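Local atomic coordinates of ATP-dependent RNA helicase HrpB (Escherichia coli, PDB entry 6EUD), a protein that hydrolyses ATP to ADP and phosphate and binds single-stranded RNA, as a bacterial member of the DEAH/RHA group of helicases. Residues Q295-R300 with T308-Q313; V712-R717 with A803-T808. All coordinates share one frame; numbering follows the deposited sequence.

Contact 1: residues Q295-R300 with T308-Q313; sequences QERVAR and TRLITQ
Val298 and Ile311 face each other as an antiparallel hydrogen-bonded pair, and the packing is closest on the side of the ladder where they project with Glu296, Arg300, Arg309 and Gln313. Here CG2 of Val298 meets CG1 of Ile311 at 3.7 Å, and the Gln313 side chain crosses that of Val298 at about a right angle, its amide NE2 3.5 Å from Val298 CG2. CG1 of Ile311 is wedged between its own backbone N and carbonyl carbon (chi1 75°), a torsion that sends CD1 across to the neighbouring strand, where it sits over the centre of the Arg300 guanidinium, 3.5 Å from CZ. The long arginine suits this place because its flat end can lie on a methyl while its NH2 makes a long, weak ion pair with Glu352. Arg309 runs beside it, the two guanidinium planes nearly perpendicular.

The other side, with Arg297, Ala299, Leu310 and Thr312, is looser and more open to solvent, Leu310 and Thr312 being exposed; CB of Ala299 is 4.2 Å from Leu310 CD2, though 3.8 Å from Thr308 CG2. Its one polar side-chain link across the strands is Arg297, whose NH2 donates to Thr312 OG1 at 3.1 Å, with a weaker bond from NE, while NH1 forms a salt bridge with Glu227 of helix 225-236. Were Arg297 replaced by an alanine, Glu227 would probably lose this cationic partner and Thr312 OG1 its two donors across the ladder. Between the two faces, six backbone hydrogen bonds hold the register, among them Val298 N to Ile311 O at 2.8 Å. Paired bonds at every second residue mark an antiparallel ladder, and the short connection between strands 287-302 and 307-314 makes it a beta hairpin of the C-terminal, RecA-like helicase domain.

Contact 2: residues V712-R717 with A803-T808; sequences VPTGSR and APTRRT
This is a loop-to-loop contact in the C-terminal region: the type I beta turn Val712 to Gly715, in the loop of the beta hairpin formed by strands 709-711 and 717-721, meets the last modelled residues of the chain. The tail, which follows helix 779-789, is held to the turn mainly through one backbone bond: Arg807 N donates to Thr714 O at 2.9 Å, in the carbonyl plane. Around it the packing is modest. Pro713 CB touches Pro804 CB at 3.8 Å, ring against ring. Nearby, CG2 of Thr714 rests 3.7 Å from Thr805 O.

Proline fits the second position of the turn because its ring fixes phi near the value needed there. Gly715 ends the turn with a positive phi of 101°, and at its backbone angles a CB would press on the carbonyl O of Thr714 and would also collide with Thr808 OG1. The hydroxyls of Thr714 and Ser716 both bond to Glu736, which ties the turn to a neighbouring part of the same region. Thr714 OG1 occupies the position between backbone N and carbonyl carbon (chi1 57°), from where it also accepts a weak bond from Ser716 N. Arg807, bent at chi2 and chi3, brings its NE to within 3.1 Å of Ser716 OG, a weak and bent hydrogen bond of 124°.

The two contacts lie at distant places in the chain, their centres about 71 Å apart and their nearest atoms about 55 Å, and they share no element. Contact 1 joins neighbouring strands of one hairpin and is a surface contact, with none of its touching residues buried; contact 2 brings together segments 86 residues apart and is partly buried, the turn mostly buried and the tail mostly exposed. Chemistry follows place. Residues 295-300 and 308-313 rely on a regular backbone ladder, with long side chains laid across the strands, whereas 712-717 and 803-808 have one main-chain bond and depend on proline, glycine and small hydroxyl residues that set the turn's shape.

Contact 1: residues Q295-R300 with T308-Q313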
ATOM      1  N   GLN A 295       9.379  18.611  -7.224  1.00 42.90           N
ATOM      2  CA  GLN A 295       9.687  17.218  -6.895  1.00 45.59           C
ATOM      3  C   GLN A 295       9.790  16.976  -5.402  1.00 49.97           C
ATOM      4  O   GLN A 295      10.565  17.628  -4.718  1.00 54.36           O
ATOM      5  CB  GLN A 295      10.966  16.787  -7.597  1.00 45.80           C
ATOM      6  CG  GLN A 295      10.695  16.569  -9.062  1.00 56.04           C
ATOM      7  CD  GLN A 295      11.899  16.164  -9.842  1.00 61.67           C
ATOM      8  OE1 GLN A 295      12.994  16.025  -9.290  1.00 62.76           O
ATOM      9  NE2 GLN A 295      11.712  15.970 -11.149  1.00 62.64           N
ATOM     10  N   GLU A 296       8.971  16.045  -4.917  1.00 49.21           N
ATOM     11  CA  GLU A 296       8.896  15.663  -3.512  1.00 46.98           C
ATOM     12  C   GLU A 296       9.682  14.382  -3.262  1.00 44.69           C
ATOM     13  O   GLU A 296       9.893  13.574  -4.173  1.00 41.37           O
ATOM     14  CB  GLU A 296       7.439  15.431  -3.092  1.00 53.69           C
ATOM     15  CG  GLU A 296       6.790  16.534  -2.270  1.00 65.62           C
ATOM     16  CD  GLU A 296       5.283  16.342  -2.143  1.00 74.45           C
ATOM     17  OE1 GLU A 296       4.772  15.321  -2.656  1.00 73.70           O
ATOM     18  OE2 GLU A 296       4.606  17.220  -1.551  1.00 83.80           O
ATOM     19  N   ARG A 297      10.072  14.172  -2.009  1.00 42.61           N
ATOM     20  CA  ARG A 297      10.593  12.880  -1.597  1.00 40.66           C
ATOM     21  C   ARG A 297       9.629  12.225  -0.600  1.00 43.92           C
ATOM     22  O   ARG A 297       9.450  12.730   0.510  1.00 49.21           O
ATOM     23  CB  ARG A 297      11.986  13.043  -0.993  1.00 41.32           C
ATOM     24  CG  ARG A 297      12.606  11.770  -0.479  1.00 44.04           C
ATOM     25  CD  ARG A 297      14.131  11.878  -0.513  1.00 48.05           C
ATOM     26  NE  ARG A 297      14.625  12.007  -1.889  1.00 45.11           N
ATOM     27  CZ  ARG A 297      15.525  12.904  -2.281  1.00 39.38           C
ATOM     28  NH1 ARG A 297      16.039  13.756  -1.403  1.00 31.78           N
ATOM     29  NH2 ARG A 297      15.912  12.950  -3.554  1.00 40.05           N
ATOM     30  N   VAL A 298       9.008  11.112  -0.993  1.00 42.47           N
ATOM     31  CA  VAL A 298       8.051  10.432  -0.111  1.00 46.77           C
ATOM     32  C   VAL A 298       8.381   8.961   0.153  1.00 45.75           C
ATOM     33  O   VAL A 298       8.995   8.279  -0.674  1.00 42.43           O
ATOM     34  CB  VAL A 298       6.590  10.500  -0.670  1.00 41.88           C
ATOM     35  CG1 VAL A 298       6.063  11.918  -0.615  1.00 43.46           C
ATOM     36  CG2 VAL A 298       6.518   9.955  -2.091  1.00 38.78           C
ATOM     37  N   ALA A 299       7.952   8.494   1.324  1.00 45.11           N
ATOM     38  CA  ALA A 299       8.041   7.091   1.727  1.00 40.15           C
ATOM     39  C   ALA A 299       7.037   6.254   0.962  1.00 45.11           C
ATOM     40  O   ALA A 299       5.864   6.595   0.900  1.00 52.30           O
ATOM     41  CB  ALA A 299       7.807   6.956   3.216  1.00 36.32           C
ATOM     42  N   ARG A 300       7.496   5.165   0.362  1.00 45.93           N
ATOM     43  CA  ARG A 300       6.600   4.294  -0.372  1.00 48.15           C
ATOM     44  C   ARG A 300       6.734   2.829   0.072  1.00 50.81           C
ATOM     45  O   ARG A 300       7.827   2.238   0.029  1.00 51.44           O
ATOM     46  CB  ARG A 300       6.846   4.415  -1.875  1.00 49.65           C
ATOM     47  CG  ARG A 300       6.146   3.351  -2.684  1.00 61.42           C
ATOM     48  CD  ARG A 300       5.797   3.860  -4.068  1.00 74.11           C
ATOM     49  NE  ARG A 300       4.870   4.987  -4.010  1.00 79.93           N
ATOM     50  CZ  ARG A 300       4.426   5.639  -5.079  1.00 84.90           C
ATOM     51  NH1 ARG A 300       4.833   5.285  -6.290  1.00 85.36           N
ATOM     52  NH2 ARG A 300       3.583   6.653  -4.933  1.00 92.09           N
ATOM     53  N   THR A 308       9.795  -0.328   2.892  1.00 38.03           N
ATOM     54  CA  THR A 308       9.440   1.046   2.633  1.00 43.70           C
ATOM     55  C   THR A 308      10.669   1.773   2.096  1.00 49.54           C
ATOM     56  O   THR A 308      11.754   1.699   2.680  1.00 48.91           O
ATOM     57  CB  THR A 308       8.911   1.741   3.897  1.00 42.92           C
ATOM     58  OG1 THR A 308       7.790   1.003   4.402  1.00 39.53           O
ATOM     59  CG2 THR A 308       8.472   3.197   3.583  1.00 26.10           C
ATOM     60  N   ARG A 309      10.502   2.450   0.965  1.00 55.39           N
ATOM     61  CA  ARG A 309      11.591   3.225   0.361  1.00 57.48           C
ATOM     62  C   ARG A 309      11.241   4.704   0.287  1.00 52.60           C
ATOM     63  O   ARG A 309      10.069   5.075   0.382  1.00 49.30           O
ATOM     64  CB  ARG A 309      11.913   2.682  -1.030  1.00 61.53           C
ATOM     65  CG  ARG A 309      10.675   2.346  -1.824  1.00 69.32           C
ATOM     66  CD  ARG A 309      11.033   1.888  -3.209  1.00 77.42           C
ATOM     67  NE  ARG A 309       9.868   1.393  -3.932  1.00 85.21           N
ATOM     68  CZ  ARG A 309       9.517   1.819  -5.140  1.00 93.00           C
ATOM     69  NH1 ARG A 309      10.244   2.745  -5.745  1.00 96.76           N
ATOM     70  NH2 ARG A 309       8.445   1.322  -5.744  1.00 96.54           N
ATOM     71  N   LEU A 310      12.272   5.538   0.177  1.00 51.30           N
ATOM     72  CA  LEU A 310      12.110   6.940  -0.185  1.00 49.62           C
ATOM     73  C   LEU A 310      12.174   7.068  -1.692  1.00 50.23           C
ATOM     74  O   LEU A 310      13.215   6.811  -2.282  1.00 48.55           O
ATOM     75  CB  LEU A 310      13.186   7.816   0.447  1.00 46.43           C
ATOM     76  CG  LEU A 310      12.987   8.106   1.925  1.00 54.66           C
ATOM     77  CD1 LEU A 310      14.006   9.126   2.412  1.00 58.83           C
ATOM     78  CD2 LEU A 310      11.568   8.588   2.189  1.00 58.24           C
ATOM     79  N   ILE A 311      11.058   7.435  -2.318  1.00 52.90           N
ATOM     80  CA  ILE A 311      11.072   7.785  -3.736  1.00 47.71           C
ATOM     81  C   ILE A 311      10.934   9.304  -3.945  1.00 43.84           C
ATOM     82  O   ILE A 311      10.523  10.058  -3.051  1.00 40.79           O
ATOM     83  CB  ILE A 311       9.964   7.066  -4.520  1.00 47.85           C
ATOM     84  CG1 ILE A 311       8.596   7.689  -4.234  1.00 51.05           C
ATOM     85  CG2 ILE A 311       9.964   5.590  -4.200  1.00 50.50           C
ATOM     86  CD1 ILE A 311       7.508   7.222  -5.194  1.00 48.52           C
ATOM     87  N   THR A 312      11.325   9.744  -5.128  1.00 43.53           N
ATOM     88  CA  THR A 312      11.135  11.118  -5.523  1.00 45.32           C
ATOM     89  C   THR A 312      10.050  11.112  -6.577  1.00 39.79           C
ATOM     90  O   THR A 312      10.031  10.242  -7.453  1.00 39.05           O
ATOM     91  CB  THR A 312      12.434  11.750  -6.057  1.00 51.84           C
ATOM     92  OG1 THR A 312      13.400  11.782  -4.996  1.00 54.50           O
ATOM     93  CG2 THR A 312      12.182  13.171  -6.529  1.00 50.08           C
ATOM     94  N   GLN A 313       9.124  12.056  -6.461  1.00 34.12           N
ATOM     95  CA  GLN A 313       8.010  12.139  -7.398  1.00 38.30           C
ATOM     96  C   GLN A 313       7.526  13.574  -7.601  1.00 34.02           C
ATOM     97  O   GLN A 313       7.852  14.472  -6.811  1.00 27.70           O
ATOM     98  CB  GLN A 313       6.852  11.272  -6.920  1.00 40.33           C
ATOM     99  CG  GLN A 313       6.270  11.718  -5.596  1.00 46.57           C
ATOM    100  CD  GLN A 313       5.039  10.929  -5.214  1.00 52.90           C
ATOM    101  OE1 GLN A 313       4.801   9.836  -5.730  1.00 62.37           O
ATOM    102  NE2 GLN A 313       4.242  11.483  -4.313  1.00 54.58           N
TER

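Contact 2: residues V712-R717 with A803-T808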
ATOM      1  N   VAL A 712     -31.765 -30.418 -32.696  1.00 41.63           N
ATOM      2  CA  VAL A 712     -32.401 -29.637 -33.761  1.00 46.01           C
ATOM      3  C   VAL A 712     -33.813 -30.188 -34.084  1.00 45.27           C
ATOM      4  O   VAL A 712     -34.209 -31.226 -33.550  1.00 44.52           O
ATOM      5  CB  VAL A 712     -31.504 -29.626 -35.026  1.00 33.27           C
ATOM      6  CG1 VAL A 712     -30.265 -28.788 -34.782  1.00 32.48           C
ATOM      7  CG2 VAL A 712     -31.127 -31.036 -35.414  1.00 33.45           C
ATOM      8  N   PRO A 713     -34.587 -29.483 -34.932  1.00 45.68           N
ATOM      9  CA  PRO A 713     -35.955 -29.959 -35.206  1.00 44.89           C
ATOM     10  C   PRO A 713     -36.098 -31.411 -35.683  1.00 47.84           C
ATOM     11  O   PRO A 713     -37.127 -32.018 -35.382  1.00 51.85           O
ATOM     12  CB  PRO A 713     -36.430 -28.993 -36.284  1.00 46.53           C
ATOM     13  CG  PRO A 713     -35.761 -27.692 -35.889  1.00 48.22           C
ATOM     14  CD  PRO A 713     -34.394 -28.090 -35.389  1.00 45.95           C
ATOM     15  N   THR A 714     -35.113 -31.961 -36.389  1.00 42.81           N
ATOM     16  CA  THR A 714     -35.209 -33.334 -36.856  1.00 37.18           C
ATOM     17  C   THR A 714     -35.031 -34.335 -35.729  1.00 43.48           C
ATOM     18  O   THR A 714     -35.338 -35.510 -35.891  1.00 48.49           O
ATOM     19  CB  THR A 714     -34.162 -33.641 -37.946  1.00 39.27           C
ATOM     20  OG1 THR A 714     -32.839 -33.381 -37.446  1.00 40.77           O
ATOM     21  CG2 THR A 714     -34.415 -32.787 -39.171  1.00 37.70           C
ATOM     22  N   GLY A 715     -34.522 -33.884 -34.583  1.00 43.98           N
ATOM     23  CA  GLY A 715     -34.229 -34.800 -33.494  1.00 42.76           C
ATOM     24  C   GLY A 715     -32.745 -35.135 -33.407  1.00 44.30           C
ATOM     25  O   GLY A 715     -32.292 -35.737 -32.422  1.00 43.20           O
ATOM     26  N   SER A 716     -31.985 -34.749 -34.433  1.00 40.95           N
ATOM     27  CA  SER A 716     -30.535 -34.928 -34.405  1.00 42.47           C
ATOM     28  C   SER A 716     -29.909 -34.153 -33.241  1.00 38.84           C
ATOM     29  O   SER A 716     -30.375 -33.073 -32.867  1.00 33.70           O
ATOM     30  CB  SER A 716     -29.901 -34.478 -35.725  1.00 42.67           C
ATOM     31  OG  SER A 716     -30.224 -35.352 -36.794  1.00 43.64           O
ATOM     32  N   ARG A 717     -28.852 -34.719 -32.671  1.00 43.41           N
ATOM     33  CA  ARG A 717     -28.113 -34.050 -31.611  1.00 43.14           C
ATOM     34  C   ARG A 717     -26.807 -33.499 -32.171  1.00 44.21           C
ATOM     35  O   ARG A 717     -25.880 -34.266 -32.414  1.00 45.36           O
ATOM     36  CB  ARG A 717     -27.848 -35.009 -30.447  1.00 43.75           C
ATOM     37  CG  ARG A 717     -29.084 -35.794 -30.017  1.00 49.08           C
ATOM     38  CD  ARG A 717     -29.068 -36.069 -28.540  1.00 58.90           C
ATOM     39  NE  ARG A 717     -29.135 -34.820 -27.792  1.00 67.84           N
ATOM     40  CZ  ARG A 717     -28.658 -34.651 -26.562  1.00 73.46           C
ATOM     41  NH1 ARG A 717     -28.056 -35.649 -25.923  1.00 76.65           N
ATOM     42  NH2 ARG A 717     -28.768 -33.472 -25.978  1.00 75.78           N
ATOM     43  N   ALA A 803     -42.853 -28.573 -41.946  1.00 83.89           N
ATOM     44  CA  ALA A 803     -42.767 -29.636 -40.952  1.00 83.48           C
ATOM     45  C   ALA A 803     -41.448 -30.385 -41.054  1.00 85.23           C
ATOM     46  O   ALA A 803     -41.096 -30.889 -42.124  1.00 82.66           O
ATOM     47  CB  ALA A 803     -43.924 -30.598 -41.107  1.00 82.10           C
ATOM     48  N   PRO A 804     -40.707 -30.448 -39.936  1.00 90.00           N
ATOM     49  CA  PRO A 804     -39.444 -31.187 -39.888  1.00 93.48           C
ATOM     50  C   PRO A 804     -39.652 -32.679 -40.099  1.00 99.92           C
ATOM     51  O   PRO A 804     -40.574 -33.255 -39.518  1.00101.02           O
ATOM     52  CB  PRO A 804     -38.921 -30.897 -38.476  1.00 89.12           C
ATOM     53  CG  PRO A 804     -40.116 -30.542 -37.693  1.00 87.69           C
ATOM     54  CD  PRO A 804     -41.014 -29.810 -38.645  1.00 88.41           C
ATOM     55  N   THR A 805     -38.820 -33.286 -40.941  1.00105.01           N
ATOM     56  CA  THR A 805     -38.823 -34.735 -41.104  1.00110.07           C
ATOM     57  C   THR A 805     -38.307 -35.374 -39.818  1.00112.75           C
ATOM     58  O   THR A 805     -37.106 -35.327 -39.535  1.00111.04           O
ATOM     59  CB  THR A 805     -37.952 -35.190 -42.298  1.00108.71           C
ATOM     60  OG1 THR A 805     -36.595 -34.774 -42.095  1.00107.74           O
ATOM     61  CG2 THR A 805     -38.477 -34.606 -43.604  1.00107.94           C
ATOM     62  N   ARG A 806     -39.215 -35.955 -39.036  1.00117.02           N
ATOM     63  CA  ARG A 806     -38.855 -36.558 -37.751  1.00117.44           C
ATOM     64  C   ARG A 806     -37.901 -37.750 -37.930  1.00124.72           C
ATOM     65  O   ARG A 806     -38.297 -38.795 -38.455  1.00132.25           O
ATOM     66  CB  ARG A 806     -40.116 -36.995 -36.989  1.00117.91           C
ATOM     67  CG  ARG A 806     -39.991 -36.895 -35.475  1.00116.47           C
ATOM     68  CD  ARG A 806     -39.192 -35.666 -35.089  1.00117.63           C
ATOM     69  NE  ARG A 806     -38.680 -35.727 -33.723  1.00121.99           N
ATOM     70  CZ  ARG A 806     -37.992 -34.744 -33.145  1.00124.12           C
ATOM     71  NH1 ARG A 806     -37.735 -33.629 -33.818  1.00125.30           N
ATOM     72  NH2 ARG A 806     -37.555 -34.872 -31.899  1.00125.13           N
ATOM     73  N   ARG A 807     -36.646 -37.581 -37.507  1.00123.02           N
ATOM     74  CA  ARG A 807     -35.639 -38.641 -37.603  1.00119.93           C
ATOM     75  C   ARG A 807     -35.911 -39.748 -36.585  1.00118.02           C
ATOM     76  O   ARG A 807     -35.794 -40.941 -36.885  1.00118.00           O
ATOM     77  CB  ARG A 807     -34.229 -38.076 -37.385  1.00114.54           C
ATOM     78  CG  ARG A 807     -33.290 -38.208 -38.584  1.00115.16           C
ATOM     79  CD  ARG A 807     -31.888 -38.612 -38.146  1.00117.37           C
ATOM     80  NE  ARG A 807     -31.585 -38.118 -36.805  1.00120.02           N
ATOM     81  CZ  ARG A 807     -31.043 -38.855 -35.838  1.00121.42           C
ATOM     82  NH1 ARG A 807     -30.735 -40.126 -36.066  1.00124.05           N
ATOM     83  NH2 ARG A 807     -30.803 -38.325 -34.644  1.00119.02           N
ATOM     84  N   THR A 808     -36.283 -39.336 -35.376  1.00116.38           N
ATOM     85  CA  THR A 808     -36.518 -40.257 -34.270  1.00117.78           C
ATOM     86  C   THR A 808     -38.006 -40.588 -34.125  1.00119.54           C
ATOM     87  O   THR A 808     -38.600 -40.409 -33.062  1.00118.76           O
ATOM     88  CB  THR A 808     -35.968 -39.674 -32.944  1.00120.64           C
ATOM     89  OG1 THR A 808     -36.346 -38.295 -32.832  1.00119.42           O
ATOM     90  CG2 THR A 808     -34.442 -39.771 -32.901  1.00118.31           C
TER